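Side-chain contacts in lactococcal prophage ps3 protein 05 (Staphylococcus epidermidis ATCC 12228, PDB 3G8W), which probably transfers an acetyl group from acetyl-CoA to an acceptor, as a member of the GNAT family of acetyltransferases: residues 6-9 against 13-16; 19-24 against 64-69; 44-47 against 51-54; 68-73 against 104-109; 89-92 against 98-101. All blocks are in the same frame, centred on the assembly; numbering follows the deposited sequence.

Contact 1: residues 6-9 against 13-16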
# COMPACT_ATOMS: atom_id res chain seq x y z
N ASN B 6 -29.72 -3.27 8.95
CA ASN B 6 -28.94 -2.40 8.05
C ASN B 6 -27.42 -2.43 8.31
O ASN B 6 -26.93 -3.27 9.07
CB ASN B 6 -29.48 -0.95 8.02
CG ASN B 6 -29.15 -0.22 6.70
OD1 ASN B 6 -29.28 -0.78 5.60
ND2 ASN B 6 -28.71 1.05 6.82
N ILE B 7 -26.70 -1.49 7.68
CA ILE B 7 -25.23 -1.43 7.69
C ILE B 7 -24.72 -0.27 8.54
O ILE B 7 -25.17 0.87 8.40
CB ILE B 7 -24.66 -1.27 6.26
CG1 ILE B 7 -25.16 -2.39 5.35
CG2 ILE B 7 -23.14 -1.22 6.26
CD1 ILE B 7 -26.27 -1.93 4.41
N ARG B 8 -23.78 -0.57 9.42
CA ARG B 8 -23.11 0.46 10.20
C ARG B 8 -21.61 0.23 10.19
O ARG B 8 -21.12 -0.82 9.76
CB ARG B 8 -23.64 0.49 11.63
CG ARG B 8 -23.33 -0.75 12.47
CD ARG B 8 -23.79 -0.57 13.93
NE ARG B 8 -23.69 -1.79 14.73
CZ ARG B 8 -22.54 -2.30 15.20
NH1 ARG B 8 -21.37 -1.70 14.95
NH2 ARG B 8 -22.57 -3.43 15.91
N LEU B 9 -20.87 1.23 10.65
CA LEU B 9 -19.46 1.07 10.91
C LEU B 9 -19.27 0.09 12.06
O LEU B 9 -19.79 0.31 13.17
CB LEU B 9 -18.82 2.41 11.27
CG LEU B 9 -17.33 2.37 11.55
CD1 LEU B 9 -16.55 2.17 10.25
CD2 LEU B 9 -16.89 3.64 12.25
N ASN B 13 -16.44 -3.12 19.57
CA ASN B 13 -17.56 -3.84 20.19
C ASN B 13 -18.04 -5.02 19.35
O ASN B 13 -18.98 -5.71 19.73
CB ASN B 13 -18.76 -2.91 20.38
CG ASN B 13 -18.80 -2.29 21.74
OD1 ASN B 13 -18.31 -1.18 21.95
ND2 ASN B 13 -19.39 -3.00 22.69
N ASP B 14 -17.41 -5.24 18.21
CA ASP B 14 -17.88 -6.27 17.31
C ASP B 14 -16.82 -7.34 17.07
O ASP B 14 -17.01 -8.24 16.25
CB ASP B 14 -18.35 -5.63 15.99
CG ASP B 14 -19.52 -4.66 16.20
OD1 ASP B 14 -20.56 -5.06 16.78
OD2 ASP B 14 -19.40 -3.49 15.76
N LEU B 15 -15.71 -7.24 17.79
CA LEU B 15 -14.63 -8.19 17.62
C LEU B 15 -15.17 -9.62 17.64
O LEU B 15 -14.82 -10.41 16.77
CB LEU B 15 -13.55 -7.99 18.68
CG LEU B 15 -12.30 -8.86 18.57
CD1 LEU B 15 -11.63 -8.70 17.23
CD2 LEU B 15 -11.32 -8.56 19.70
N ASP B 16 -16.02 -9.92 18.62
CA ASP B 16 -16.65 -11.24 18.73
C ASP B 16 -17.29 -11.68 17.41
O ASP B 16 -16.84 -12.64 16.77
CB ASP B 16 -17.68 -11.26 19.87
CG ASP B 16 -17.05 -11.02 21.24
OD1 ASP B 16 -15.88 -10.56 21.28
OD2 ASP B 16 -17.73 -11.26 22.29
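Two first torsions help to bring Arg8 and Asp14 together across the turn. Arg8 places CG between its backbone N and carbonyl carbon (chi1 66°) and then runs extended to NE, while Asp14 holds CG beside its own N and opposite the carbonyl carbon (chi1 -62°). The guanidinium and the carboxylate arrive from opposite directions and meet end-on as a two-pronged salt bridge. Arg8 NH2 gives a hydrogen bond to Asp14 OD1 at 2.7 Å, and Arg8 NH1 one to Asp14 OD2 at 2.8 Å. Both oxygens lie close to the guanidinium plane; the nitrogens sit on their syn side but somewhat out of the carboxylate plane, the two flat groups being turned 32° apart. The same Arg8 NH1 also donates to Leu9 O at 3.1 Å, and the backbone NH of Asn11 reaches Asp14 OD2. These extra bonds probably limit rotation of both groups. Arginine suits the exposed strand position because its long arm carries two donors across the gap; the buried aspartate is short enough to answer from the residue just ahead of the helix. Asp14 occupies the N-cap position, yet its carboxylate is spent on the arginine and the loop. The end-on salt bridge ties the end of strand 6-9 to the start of helix 15-24, across the loop that joins the first strand to the first helix of the GNAT fold.

Contact 2: residues 19-24 against 64-69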
# COMPACT_ATOMS: atom_id res chain seq x y z
N ILE B 19 -14.95 -12.50 14.36
CA ILE B 19 -14.21 -13.76 14.24
C ILE B 19 -15.13 -14.86 13.71
O ILE B 19 -14.76 -15.59 12.79
CB ILE B 19 -13.57 -14.23 15.56
CG1 ILE B 19 -13.01 -13.05 16.36
CG2 ILE B 19 -12.49 -15.27 15.28
CD1 ILE B 19 -12.15 -12.09 15.53
N GLU B 20 -16.33 -14.96 14.29
CA GLU B 20 -17.36 -15.90 13.82
C GLU B 20 -17.66 -15.78 12.33
O GLU B 20 -17.68 -16.78 11.62
CB GLU B 20 -18.65 -15.78 14.64
CG GLU B 20 -18.90 -16.96 15.57
CD GLU B 20 -19.41 -18.21 14.84
OE1 GLU B 20 -20.48 -18.73 15.23
OE2 GLU B 20 -18.75 -18.67 13.88
N LEU B 21 -17.89 -14.55 11.84
CA LEU B 21 -18.12 -14.32 10.42
C LEU B 21 -16.90 -14.71 9.59
O LEU B 21 -17.03 -15.11 8.43
CB LEU B 21 -18.51 -12.87 10.13
CG LEU B 21 -19.13 -12.57 8.75
CD1 LEU B 21 -20.56 -13.06 8.68
CD2 LEU B 21 -19.09 -11.10 8.42
N MSE B 22 -15.72 -14.59 10.18
CA MSE B 22 -14.48 -14.99 9.52
C MSE B 22 -14.33 -16.51 9.46
O MSE B 22 -13.73 -17.05 8.53
CB MSE B 22 -13.28 -14.41 10.26
CG MSE B 22 -12.73 -13.14 9.67
SE MSE B 22 -11.20 -12.58 10.74
CE MSE B 22 -10.67 -11.02 9.68
N LYS B 23 -14.87 -17.18 10.47
CA LYS B 23 -14.72 -18.63 10.63
C LYS B 23 -15.38 -19.46 9.53
O LYS B 23 -15.03 -20.63 9.35
CB LYS B 23 -15.23 -19.07 12.00
CG LYS B 23 -14.25 -18.80 13.13
CD LYS B 23 -13.07 -19.75 13.06
CE LYS B 23 -11.86 -19.21 13.79
NZ LYS B 23 -10.72 -20.15 13.70
N PHE B 24 -16.32 -18.86 8.79
CA PHE B 24 -17.05 -19.58 7.73
C PHE B 24 -17.55 -18.69 6.57
O PHE B 24 -17.94 -19.20 5.52
CB PHE B 24 -18.21 -20.40 8.32
CG PHE B 24 -19.09 -19.62 9.26
CD1 PHE B 24 -19.12 -19.94 10.61
CD2 PHE B 24 -19.88 -18.57 8.79
CE1 PHE B 24 -19.94 -19.23 11.49
CE2 PHE B 24 -20.70 -17.85 9.66
CZ PHE B 24 -20.72 -18.18 11.01
N ASP B 64 -29.56 -9.50 15.07
CA ASP B 64 -28.32 -9.55 15.87
C ASP B 64 -27.09 -10.02 15.08
O ASP B 64 -25.95 -9.80 15.50
CB ASP B 64 -28.53 -10.41 17.13
N GLU B 65 -27.31 -10.67 13.94
CA GLU B 65 -26.25 -11.37 13.21
C GLU B 65 -25.51 -10.49 12.20
O GLU B 65 -26.10 -9.81 11.36
CB GLU B 65 -26.82 -12.63 12.53
CG GLU B 65 -26.58 -13.96 13.26
CD GLU B 65 -27.35 -14.09 14.59
OE1 GLU B 65 -28.23 -14.99 14.71
OE2 GLU B 65 -27.07 -13.31 15.53
N LEU B 66 -24.19 -10.50 12.31
CA LEU B 66 -23.36 -9.89 11.28
C LEU B 66 -23.39 -10.82 10.06
O LEU B 66 -23.18 -12.03 10.18
CB LEU B 66 -21.94 -9.67 11.80
CG LEU B 66 -20.97 -8.94 10.88
CD1 LEU B 66 -21.43 -7.52 10.53
CD2 LEU B 66 -19.57 -8.94 11.49
N VAL B 67 -23.67 -10.26 8.89
CA VAL B 67 -24.01 -11.09 7.72
C VAL B 67 -23.01 -10.89 6.60
O VAL B 67 -22.68 -11.82 5.86
CB VAL B 67 -25.44 -10.79 7.24
CG1 VAL B 67 -25.71 -11.43 5.92
CG2 VAL B 67 -26.44 -11.31 8.24
N ALA B 68 -22.52 -9.67 6.47
CA ALA B 68 -21.44 -9.40 5.56
C ALA B 68 -20.44 -8.44 6.21
O ALA B 68 -20.72 -7.88 7.28
CB ALA B 68 -21.98 -8.85 4.25
N THR B 69 -19.28 -8.28 5.57
CA THR B 69 -18.19 -7.44 6.10
C THR B 69 -17.26 -7.00 4.99
O THR B 69 -17.07 -7.72 4.00
CB THR B 69 -17.37 -8.19 7.17
OG1 THR B 69 -17.37 -7.42 8.38
CG2 THR B 69 -15.93 -8.46 6.71
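Leu21 of helix 15-24 packs against a classic beta bulge in strand 65-74, where Val67 and Ala68 both face Ala60 of the neighbouring strand. Helix and strand cross at -58°, with their local axes 8.9 Å apart at the closest point, and a single leucine spans the gap. Its CG stands opposite the backbone N (chi1 -165°). The isobutyl fork reaches toward the strand, and each methyl finds different company there. Leu21 CD1 borders the backbone carbonyls of Leu66 and Val67, with Leu21 CD1 to Val67 O 3.7 Å. The other branch turns to carbon: Leu21 CD2 is 3.8 Å from Leu66 CG and 3.6 Å from Thr69 CB. Leu21 and Thr69 pass alongside each other in opposite directions, while Leu66 points toward the helix and meets the same methyl. Val67 and Ala68, whose CB atoms point away, contribute their backbone instead. Beyond the pair, Leu10 touches both Leu66 and Thr69, and Lys92 lies against Leu21. A branched aliphatic residue is well matched to such a buried seat, since it fills space on two sides and demands no polar partner. Thr69 offers its CB to the leucine, while its OG1 has a weak hydrogen bond to Phe58 O. The chemistry is thus van der Waals packing, directional only through the shape of the leucine fork.

Contact 3: residues 44-47 against 51-54; sequences LKTI and HTDY
Thr52, the centre of an inverse gamma turn in the loop after helix 41-48, reaches back to the last turn of that helix. CB comes first: Thr52 CB is 3.6 Å from Thr46 O. From there the two branches part. The methyl, Thr52 CG2, lies beside Thr46 O and also meets the methyl of Thr46, with CG2 to CG2 3.6 Å; the two side chains cross at about a right angle. The hydroxyl takes the other route. A chi1 of 64° tucks Thr52 OG1 between its own backbone N and carbonyl carbon, facing the carbonyls at the helix end. It is hydrogen-bonded to Ser49 O; Thr46 O and Ile47 O lie 3.0 and 2.9 Å from Thr52 OG1 too, but its single proton cannot serve all three. Threonine fits the place because a small branched side chain can offer a methyl to the helix surface and a hydroxyl to this cluster of carbonyls. Thr46 has its own OG1 occupied by Asp42 O, one turn back, which leaves its methyl to face Thr52. Ile47 shares mainly its carbonyl with this contact, while its side chain packs on Trp55 and Ile57 and lies about 4 Å from a bound cyclohexylaminoethanesulfonic acid, probably from the crystallisation liquor. On the exposed flank, the imidazole of His51 approaches more loosely, with NE2 3.9 Å from Thr46 O.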
# COMPACT_ATOMS: atom_id res chain seq x y z
N LEU B 44 -6.32 -6.26 14.46
CA LEU B 44 -7.76 -6.26 14.31
C LEU B 44 -8.37 -5.22 15.23
O LEU B 44 -9.11 -4.35 14.79
CB LEU B 44 -8.29 -7.65 14.66
CG LEU B 44 -9.14 -8.30 13.58
CD1 LEU B 44 -8.26 -8.82 12.44
CD2 LEU B 44 -9.93 -9.43 14.20
N LYS B 45 -8.01 -5.33 16.51
CA LYS B 45 -8.46 -4.40 17.54
C LYS B 45 -8.04 -2.99 17.14
O LYS B 45 -8.80 -2.03 17.29
CB LYS B 45 -7.86 -4.81 18.88
CG LYS B 45 -8.89 -5.03 19.98
CD LYS B 45 -8.34 -6.02 21.01
CE LYS B 45 -9.37 -6.34 22.07
NZ LYS B 45 -8.87 -7.37 23.02
N THR B 46 -6.82 -2.89 16.60
CA THR B 46 -6.33 -1.66 15.99
C THR B 46 -7.33 -1.16 14.95
O THR B 46 -7.89 -0.07 15.12
CB THR B 46 -4.94 -1.89 15.32
OG1 THR B 46 -4.02 -2.46 16.27
CG2 THR B 46 -4.36 -0.59 14.79
N ILE B 47 -7.57 -1.96 13.91
CA ILE B 47 -8.43 -1.55 12.80
C ILE B 47 -9.82 -1.16 13.30
O ILE B 47 -10.38 -0.15 12.88
CB ILE B 47 -8.52 -2.64 11.71
CG1 ILE B 47 -7.12 -3.01 11.18
CG2 ILE B 47 -9.40 -2.17 10.54
CD1 ILE B 47 -7.06 -4.32 10.39
N HIS B 51 -9.50 5.47 16.49
CA HIS B 51 -8.24 6.21 16.40
C HIS B 51 -7.58 5.89 15.08
O HIS B 51 -6.81 6.71 14.57
CB HIS B 51 -7.31 5.95 17.59
CG HIS B 51 -6.66 4.60 17.59
ND1 HIS B 51 -5.32 4.42 17.90
CD2 HIS B 51 -7.15 3.36 17.32
CE1 HIS B 51 -5.02 3.13 17.82
NE2 HIS B 51 -6.11 2.47 17.47
N THR B 52 -7.89 4.71 14.53
CA THR B 52 -7.53 4.33 13.15
C THR B 52 -8.58 4.89 12.21
O THR B 52 -9.27 4.18 11.48
CB THR B 52 -7.40 2.80 12.97
OG1 THR B 52 -8.67 2.15 13.19
CG2 THR B 52 -6.37 2.25 13.91
N ASP B 53 -8.70 6.21 12.29
CA ASP B 53 -9.57 7.07 11.50
C ASP B 53 -9.83 6.68 10.01
O ASP B 53 -10.92 6.91 9.47
CB ASP B 53 -8.98 8.48 11.65
CG ASP B 53 -9.67 9.53 10.82
OD1 ASP B 53 -10.92 9.53 10.76
OD2 ASP B 53 -8.95 10.37 10.25
N TYR B 54 -8.83 6.08 9.36
CA TYR B 54 -8.89 5.77 7.91
C TYR B 54 -8.94 4.26 7.60
O TYR B 54 -8.95 3.86 6.44
CB TYR B 54 -7.64 6.32 7.27
CG TYR B 54 -6.48 5.82 8.06
CD1 TYR B 54 -5.80 4.65 7.68
CD2 TYR B 54 -6.11 6.47 9.24
CE1 TYR B 54 -4.74 4.16 8.46
CE2 TYR B 54 -5.07 6.00 10.01
CZ TYR B 54 -4.39 4.85 9.62
OH TYR B 54 -3.34 4.40 10.40

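Contact 4: residues 68-73 against 104-109; sequences ATCTLK and NHIIQY
Ile106 forms the well-packed centre of this contact: it is buried, as are Cys70 and Leu72, and its two branches reach these different residues of strand 65-74. With chi1 at -64°, CG1 stands beside the backbone N and carries CD1 to one strand residue, whereas CG2 is turned to the next inward-facing one. Ile106 CD1 lies 3.4 Å from Cys70 CB, with Cys70 SG a little farther from that methyl at 3.9 Å. Ile106 CG2 touches Leu72 CD2 at 3.8 Å, and these two side chains slide past each other in opposite directions. A beta-branched isoleucine is apt here, because its branches span the spacing between alternate strand residues, and a small, largely apolar cysteine suits the buried strand position that faces it.

The packing thins toward Tyr109. Its ring offers an edge: Leu72 CD2 lies near the ring plane, 3.9 Å from Tyr109 CD1, and the two side chains meet at a slant. Tyr109 is partly exposed, as suits a residue that combines an apolar ring with a polar hydroxyl, and the outer side of the helix faces solvent.

Strand and helix run nearly parallel, 23° apart, with their axes 10.1 Å from each other at closest. Leu86 of strand 83-91 continues the apolar layer against Cys70, Leu72 and Ile106. Leu102 and Ile103, earlier on helix 96-112, cover Cys70 as well, and Tyr109 and Phe58 of strand 55-62 meet edge-to-face.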
# COMPACT_ATOMS: atom_id res chain seq x y z
N ALA B 68 -22.52 -9.67 6.47
CA ALA B 68 -21.44 -9.40 5.56
C ALA B 68 -20.44 -8.44 6.21
O ALA B 68 -20.72 -7.88 7.28
CB ALA B 68 -21.98 -8.85 4.25
N THR B 69 -19.28 -8.28 5.57
CA THR B 69 -18.19 -7.44 6.10
C THR B 69 -17.26 -7.00 4.99
O THR B 69 -17.07 -7.72 4.00
CB THR B 69 -17.37 -8.19 7.17
OG1 THR B 69 -17.37 -7.42 8.38
CG2 THR B 69 -15.93 -8.46 6.71
N CYS B 70 -16.66 -5.82 5.15
CA CYS B 70 -15.65 -5.38 4.21
C CYS B 70 -14.82 -4.25 4.79
O CYS B 70 -15.37 -3.37 5.44
CB CYS B 70 -16.32 -4.92 2.94
SG CYS B 70 -15.15 -4.71 1.64
N THR B 71 -13.51 -4.26 4.56
CA THR B 71 -12.64 -3.18 5.05
C THR B 71 -12.39 -2.08 4.03
O THR B 71 -12.11 -2.34 2.88
CB THR B 71 -11.28 -3.70 5.53
OG1 THR B 71 -11.45 -4.42 6.74
CG2 THR B 71 -10.34 -2.55 5.81
N LEU B 72 -12.48 -0.84 4.49
CA LEU B 72 -12.00 0.29 3.71
C LEU B 72 -10.73 0.83 4.34
O LEU B 72 -10.73 1.30 5.50
CB LEU B 72 -13.06 1.38 3.59
CG LEU B 72 -12.79 2.37 2.45
CD1 LEU B 72 -12.52 1.64 1.14
CD2 LEU B 72 -13.94 3.35 2.30
N LYS B 73 -9.64 0.76 3.58
CA LYS B 73 -8.36 1.27 4.04
C LYS B 73 -7.98 2.43 3.15
O LYS B 73 -7.62 2.26 1.99
CB LYS B 73 -7.28 0.17 4.03
CG LYS B 73 -6.06 0.44 4.90
CD LYS B 73 -5.00 1.35 4.23
CE LYS B 73 -4.05 1.97 5.31
NZ LYS B 73 -3.11 3.06 4.83
N ASN B 104 -22.11 -1.01 -2.00
CA ASN B 104 -22.73 0.28 -2.23
C ASN B 104 -22.66 1.25 -1.06
O ASN B 104 -22.37 2.42 -1.27
CB ASN B 104 -24.16 0.12 -2.69
CG ASN B 104 -24.29 0.06 -4.22
OD1 ASN B 104 -25.36 0.33 -4.75
ND2 ASN B 104 -23.21 -0.28 -4.92
N HIS B 105 -22.90 0.77 0.16
CA HIS B 105 -22.82 1.62 1.34
C HIS B 105 -21.40 2.15 1.40
O HIS B 105 -21.17 3.36 1.58
CB HIS B 105 -23.12 0.81 2.61
CG HIS B 105 -23.21 1.63 3.87
ND1 HIS B 105 -22.10 2.17 4.49
CD2 HIS B 105 -24.26 1.97 4.64
CE1 HIS B 105 -22.47 2.83 5.57
NE2 HIS B 105 -23.78 2.71 5.69
N ILE B 106 -20.44 1.25 1.19
CA ILE B 106 -19.03 1.61 1.31
C ILE B 106 -18.66 2.63 0.25
O ILE B 106 -17.87 3.52 0.51
CB ILE B 106 -18.10 0.39 1.29
CG1 ILE B 106 -18.37 -0.51 2.52
CG2 ILE B 106 -16.65 0.83 1.25
CD1 ILE B 106 -17.41 -1.71 2.63
N ILE B 107 -19.27 2.53 -0.92
CA ILE B 107 -19.02 3.53 -1.95
C ILE B 107 -19.55 4.89 -1.51
O ILE B 107 -18.85 5.91 -1.63
CB ILE B 107 -19.57 3.13 -3.32
CG1 ILE B 107 -18.77 1.94 -3.86
CG2 ILE B 107 -19.45 4.28 -4.29
CD1 ILE B 107 -19.27 1.41 -5.19
N GLN B 108 -20.76 4.91 -0.96
CA GLN B 108 -21.36 6.17 -0.54
C GLN B 108 -20.52 6.84 0.53
O GLN B 108 -20.36 8.06 0.52
CB GLN B 108 -22.80 5.99 -0.06
CG GLN B 108 -23.64 7.29 -0.12
CD GLN B 108 -23.67 7.91 -1.53
OE1 GLN B 108 -23.46 7.22 -2.54
NE2 GLN B 108 -23.92 9.21 -1.59
N TYR B 109 -19.98 6.05 1.45
CA TYR B 109 -19.10 6.55 2.49
C TYR B 109 -17.82 7.16 1.89
O TYR B 109 -17.38 8.24 2.31
CB TYR B 109 -18.75 5.43 3.45
CG TYR B 109 -17.73 5.85 4.48
CD1 TYR B 109 -16.36 5.61 4.28
CD2 TYR B 109 -18.13 6.52 5.65
CE1 TYR B 109 -15.42 6.00 5.24
CE2 TYR B 109 -17.20 6.92 6.61
CZ TYR B 109 -15.86 6.65 6.40
OH TYR B 109 -14.95 7.05 7.35

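Contact 5: residues 89-92 against 98-101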
# COMPACT_ATOMS: atom_id res chain seq x y z
N ASN B 89 -13.32 -8.95 2.08
CA ASN B 89 -14.77 -9.04 1.89
C ASN B 89 -15.30 -10.41 2.35
O ASN B 89 -15.24 -11.38 1.61
CB ASN B 89 -15.12 -8.76 0.41
CG ASN B 89 -16.62 -8.56 0.15
OD1 ASN B 89 -17.06 -8.64 -1.00
ND2 ASN B 89 -17.41 -8.31 1.19
N PHE B 90 -15.78 -10.49 3.59
CA PHE B 90 -16.38 -11.73 4.13
C PHE B 90 -17.90 -11.69 4.11
O PHE B 90 -18.51 -10.77 4.66
CB PHE B 90 -15.90 -12.08 5.54
CG PHE B 90 -14.41 -12.13 5.68
CD1 PHE B 90 -13.66 -13.06 4.99
CD2 PHE B 90 -13.75 -11.24 6.52
CE1 PHE B 90 -12.27 -13.11 5.12
CE2 PHE B 90 -12.37 -11.28 6.65
CZ PHE B 90 -11.62 -12.23 5.94
N VAL B 91 -18.50 -12.70 3.48
CA VAL B 91 -19.95 -12.78 3.38
C VAL B 91 -20.39 -14.14 3.89
O VAL B 91 -19.71 -15.12 3.66
CB VAL B 91 -20.42 -12.58 1.93
CG1 VAL B 91 -21.86 -12.04 1.91
CG2 VAL B 91 -19.47 -11.64 1.17
N LYS B 92 -21.53 -14.17 4.58
CA LYS B 92 -22.11 -15.39 5.13
C LYS B 92 -23.05 -16.02 4.12
O LYS B 92 -23.91 -15.33 3.55
CB LYS B 92 -22.87 -15.10 6.42
CG LYS B 92 -23.39 -16.32 7.17
CD LYS B 92 -24.48 -15.90 8.13
CE LYS B 92 -24.96 -17.04 9.02
NZ LYS B 92 -25.77 -16.54 10.17
N VAL B 98 -27.03 -9.16 -0.42
CA VAL B 98 -26.59 -8.47 0.78
C VAL B 98 -25.23 -7.80 0.58
O VAL B 98 -25.05 -6.66 0.97
CB VAL B 98 -26.54 -9.45 1.97
CG1 VAL B 98 -25.97 -8.80 3.20
CG2 VAL B 98 -27.93 -9.99 2.26
N ASN B 99 -24.27 -8.52 0.00
CA ASN B 99 -22.94 -7.96 -0.22
C ASN B 99 -23.01 -6.75 -1.15
O ASN B 99 -22.42 -5.71 -0.88
CB ASN B 99 -21.99 -9.02 -0.79
CG ASN B 99 -20.51 -8.69 -0.55
OD1 ASN B 99 -20.09 -8.43 0.58
ND2 ASN B 99 -19.72 -8.73 -1.60
N ARG B 100 -23.77 -6.87 -2.24
CA ARG B 100 -23.99 -5.78 -3.18
C ARG B 100 -24.49 -4.56 -2.43
O ARG B 100 -24.06 -3.45 -2.70
CB ARG B 100 -24.95 -6.18 -4.29
CG ARG B 100 -25.24 -5.10 -5.26
CD ARG B 100 -26.10 -5.59 -6.42
NE ARG B 100 -25.60 -6.83 -7.04
CZ ARG B 100 -24.65 -6.90 -7.97
NH1 ARG B 100 -24.06 -5.81 -8.42
NH2 ARG B 100 -24.28 -8.07 -8.46
N GLU B 101 -25.37 -4.76 -1.47
CA GLU B 101 -25.87 -3.64 -0.70
C GLU B 101 -24.76 -3.05 0.19
O GLU B 101 -24.64 -1.83 0.34
CB GLU B 101 -27.07 -4.07 0.13
CG GLU B 101 -28.05 -2.98 0.43
CD GLU B 101 -29.22 -3.50 1.25
OE1 GLU B 101 -29.45 -2.98 2.37
OE2 GLU B 101 -29.91 -4.46 0.77
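The amides of Asn89 and Asn99 meet edge to edge, nearly coplanar at 19°, while a methyl of Val91 covers one face of the Asn99 amide. Each amide both gives and accepts. Asn99 ND2 donates to Asn89 OD1 at 2.7 Å, and Asn89 ND2 returns a bond to Asn99 OD1 at 2.8 Å. Both bonds are fairly straight, 162° at the hydrogen, and each uses an in-plane lone pair of the acceptor. This closed ring holds the amides flat and gives each one donated and one accepted bond, which suits the buried Asn99. The asparagine amide fits this swap, with a donor and an acceptor side by side. Over the face, Val91 CG2 lies 3.6 Å from Asn99 CG, an apolar lid from a beta-branched residue. Asn89 ND2 has a further partner in Thr69 O, which ties the pair to strand 65-74, and Phe132 of helix 127-136 packs on Asn99. The amide pair clamps strand 83-91 to the start of helix 96-112, across the short loop of a beta-alpha-beta crossover; in GNAT relatives this strand-loop-helix unit commonly helps bind acetyl-CoA, and it may do so here.

Overall arrangement
All five contacts lie within one GNAT domain; contacts 1, 2, 4 and 5 reach the same mixed sheet, and contact 3 touches contacts 1, 2 and 4. Along the chain, contact 1 closes before contact 2 opens, the two sharing helix 15-24; contact 3 is nested inside the loop that contact 2 closes, and contact 5 inside that of contact 4. Contacts 2 and 4 share Ala68 and Thr69 on strand 65-74, whereas contacts 4 and 5 share helix 96-112. Centres of contacts 2 and 5, like those of 4 and 5, are about 10 Å apart; those of 3 and 5 about 21 Å. Together they fasten helices 15-24 and 96-112 to the sheet, with contact 3 closing the end of helix 41-48 where the chain enters strand 55-62.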